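Local coordinates for cell surface protein (Putative S-layer protein) (Clostridioides difficile R20291, PDB 5NJL), which probably serves as an S-layer cell-wall protein and adhesin, has an extended three-domain fold and shows cell adhesion in vitro, at residues 25-30 with 38-43. Residues are numbered along the deposited sequence; the frame is centred on the assembly and turned at random.
Sequences MSQKYT and PIYEIK
Ile-39 sits between two tyrosines, and its two branches serve them separately. Its CG1 lies squarely over one face of the Tyr-29 ring, 3.7 Å from the ring centroid and only 3° off the normal, a CH-pi contact in which the six ring carbons lie almost equally near. Its CG2 covers a face of the Tyr-40 ring, displaced toward the rim. The split follows from chi1 of -66°, which sets CG1 beside the backbone N and CG2 opposite it; CG1 then carries CD1 on to the Lys-28 carbonyl, where CD1 and Lys-28 O are 3.5 Å apart. The hydroxyl of Tyr-29 is hydrogen-bonded to the carbonyl of Gly-81, outside both segments.

Gln-27 meets Tyr-40 differently. Its extended chain brings OE1 to the ring edge, near the ring plane, 3.5 Å from CE2 of Tyr-40, with the amide turned 83° from the ring. Farther along the strand, Met-25 and Ile-42 make a purely apolar contact, CG of Met-25 lying 3.7 Å from CG1 of Ile-42; Ile-54 of strand 52-54 touches both.

Between these side-chain contacts the two backbones meet at one carbonyl. Gln-27 O accepts a nearly straight hydrogen bond from Ile-39 N, at 3.1 Å. A water 2.7 Å from that same Gln-27 O donates a second one and in turn accepts from Tyr-40 N. The water thus extends the pairing where the two chains diverge, beyond the single bridge between Lys-28 and Pro-38. Overall, this is a helix-to-strand connection folded back on itself: the segment leaving helix 14-25 packs against the start of strand 40-45, joining helix and loop to a mixed five-stranded sheet, in a domain that combines helices with a sheet.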
loop_
_atom_site.group_PDB
_atom_site.type_symbol
_atom_site.label_atom_id
_atom_site.label_comp_id
_atom_site.label_asym_id
_atom_site.label_seq_id
_atom_site.Cartn_x
_atom_site.Cartn_y
_atom_site.Cartn_z
ATOM N N MET A 25 7.886 13.368 4.116
ATOM C CA MET A 25 7.116 14.564 3.740
ATOM C C MET A 25 7.904 15.494 2.808
ATOM O O MET A 25 7.300 16.288 2.097
ATOM C CB MET A 25 6.631 15.326 4.976
ATOM C CG MET A 25 5.576 14.574 5.765
ATOM S SD MET A 25 4.895 15.461 7.183
ATOM C CE MET A 25 3.674 16.516 6.401
ATOM N N SER A 26 9.229 15.386 2.799
ATOM C CA SER A 26 10.052 16.188 1.904
ATOM C C SER A 26 10.079 15.602 0.495
ATOM O O SER A 26 10.600 16.252 -0.415
ATOM C CB SER A 26 11.482 16.341 2.448
ATOM O OG SER A 26 12.159 15.093 2.453
ATOM N N GLN A 27 9.526 14.390 0.292
ATOM C CA GLN A 27 9.667 13.724 -0.997
ATOM C C GLN A 27 8.560 14.198 -1.921
ATOM O O GLN A 27 7.391 14.113 -1.587
ATOM C CB GLN A 27 9.647 12.204 -0.859
ATOM C CG GLN A 27 10.859 11.646 -0.160
ATOM C CD GLN A 27 10.839 10.146 -0.123
ATOM O OE1 GLN A 27 10.413 9.489 -1.089
ATOM N NE2 GLN A 27 11.300 9.579 0.992
ATOM N N LYS A 28 8.961 14.663 -3.096
ATOM C CA LYS A 28 8.053 15.176 -4.109
ATOM C C LYS A 28 8.227 14.397 -5.432
ATOM O O LYS A 28 9.309 13.901 -5.749
ATOM C CB LYS A 28 8.372 16.656 -4.383
ATOM C CG LYS A 28 8.311 17.605 -3.178
ATOM C CD LYS A 28 9.072 18.892 -3.499
ATOM C CE LYS A 28 8.720 20.019 -2.546
ATOM N NZ LYS A 28 9.107 19.687 -1.141
ATOM N N TYR A 29 7.187 14.397 -6.240
ATOM C CA TYR A 29 7.300 13.905 -7.605
ATOM C C TYR A 29 8.305 14.797 -8.368
ATOM O O TYR A 29 8.369 16.010 -8.129
ATOM C CB TYR A 29 5.931 13.911 -8.281
ATOM C CG TYR A 29 4.923 12.973 -7.653
ATOM C CD1 TYR A 29 4.943 11.603 -7.947
ATOM C CD2 TYR A 29 3.916 13.455 -6.801
ATOM C CE1 TYR A 29 4.024 10.734 -7.373
ATOM C CE2 TYR A 29 2.990 12.589 -6.207
ATOM C CZ TYR A 29 3.042 11.232 -6.488
ATOM O OH TYR A 29 2.128 10.363 -5.949
ATOM N N THR A 30 9.119 14.184 -9.225
ATOM C CA THR A 30 10.146 14.905 -9.977
ATOM C C THR A 30 9.828 14.931 -11.463
ATOM O O THR A 30 10.684 15.294 -12.257
ATOM C CB THR A 30 11.546 14.309 -9.747
ATOM O OG1 THR A 30 11.545 12.919 -10.119
ATOM C CG2 THR A 30 11.969 14.466 -8.286
ATOM N N PRO A 38 3.722 16.573 -3.051
ATOM C CA PRO A 38 4.203 15.494 -2.184
ATOM C C PRO A 38 3.726 14.071 -2.607
ATOM O O PRO A 38 2.576 13.891 -3.030
ATOM C CB PRO A 38 3.648 15.873 -0.796
ATOM C CG PRO A 38 2.512 16.806 -1.052
ATOM C CD PRO A 38 2.845 17.521 -2.332
ATOM N N ILE A 39 4.625 13.109 -2.481
ATOM C CA ILE A 39 4.341 11.705 -2.776
ATOM C C ILE A 39 3.537 11.062 -1.645
ATOM O O ILE A 39 2.718 10.208 -1.911
ATOM C CB ILE A 39 5.642 10.936 -3.022
ATOM C CG1 ILE A 39 6.310 11.442 -4.301
ATOM C CG2 ILE A 39 5.416 9.432 -3.121
ATOM C CD1 ILE A 39 7.776 11.109 -4.374
ATOM N N TYR A 40 3.763 11.494 -0.401
ATOM C CA TYR A 40 3.137 10.899 0.781
ATOM C C TYR A 40 2.053 11.753 1.392
ATOM O O TYR A 40 2.086 13.013 1.329
ATOM C CB TYR A 40 4.217 10.523 1.811
ATOM C CG TYR A 40 5.143 9.459 1.293
ATOM C CD1 TYR A 40 4.816 8.092 1.419
ATOM C CD2 TYR A 40 6.320 9.788 0.622
ATOM C CE1 TYR A 40 5.645 7.110 0.904
ATOM C CE2 TYR A 40 7.147 8.815 0.102
ATOM C CZ TYR A 40 6.803 7.474 0.256
ATOM O OH TYR A 40 7.620 6.510 -0.260
ATOM N N GLU A 41 1.037 11.057 1.925
ATOM C CA GLU A 41 -0.062 11.674 2.611
ATOM C C GLU A 41 0.005 11.179 4.048
ATOM O O GLU A 41 -0.097 9.968 4.304
ATOM C CB GLU A 41 -1.420 11.311 2.005
ATOM C CG GLU A 41 -2.595 12.039 2.642
ATOM C CD GLU A 41 -3.911 11.772 1.937
ATOM O OE1 GLU A 41 -4.086 12.224 0.802
ATOM O OE2 GLU A 41 -4.783 11.115 2.515
ATOM N N ILE A 42 0.177 12.124 4.970
ATOM C CA ILE A 42 0.296 11.793 6.394
ATOM C C ILE A 42 -0.945 12.311 7.075
ATOM O O ILE A 42 -1.355 13.470 6.865
ATOM C CB ILE A 42 1.536 12.444 7.035
ATOM C CG1 ILE A 42 2.785 12.177 6.210
ATOM C CG2 ILE A 42 1.711 11.970 8.482
ATOM C CD1 ILE A 42 3.135 10.726 6.012
ATOM N N LYS A 43 -1.570 11.453 7.880
ATOM C CA LYS A 43 -2.716 11.856 8.643
ATOM C C LYS A 43 -2.439 11.579 10.129
ATOM O O LYS A 43 -1.690 10.670 10.474
ATOM C CB LYS A 43 -3.977 11.118 8.210
ATOM C CG LYS A 43 -4.464 11.381 6.803
ATOM C CD LYS A 43 -5.797 10.672 6.614
ATOM C CE LYS A 43 -6.224 10.670 5.161
ATOM N NZ LYS A 43 -7.666 10.317 5.057
HETATM O O HOH W 1 5.798 13.436 0.468
#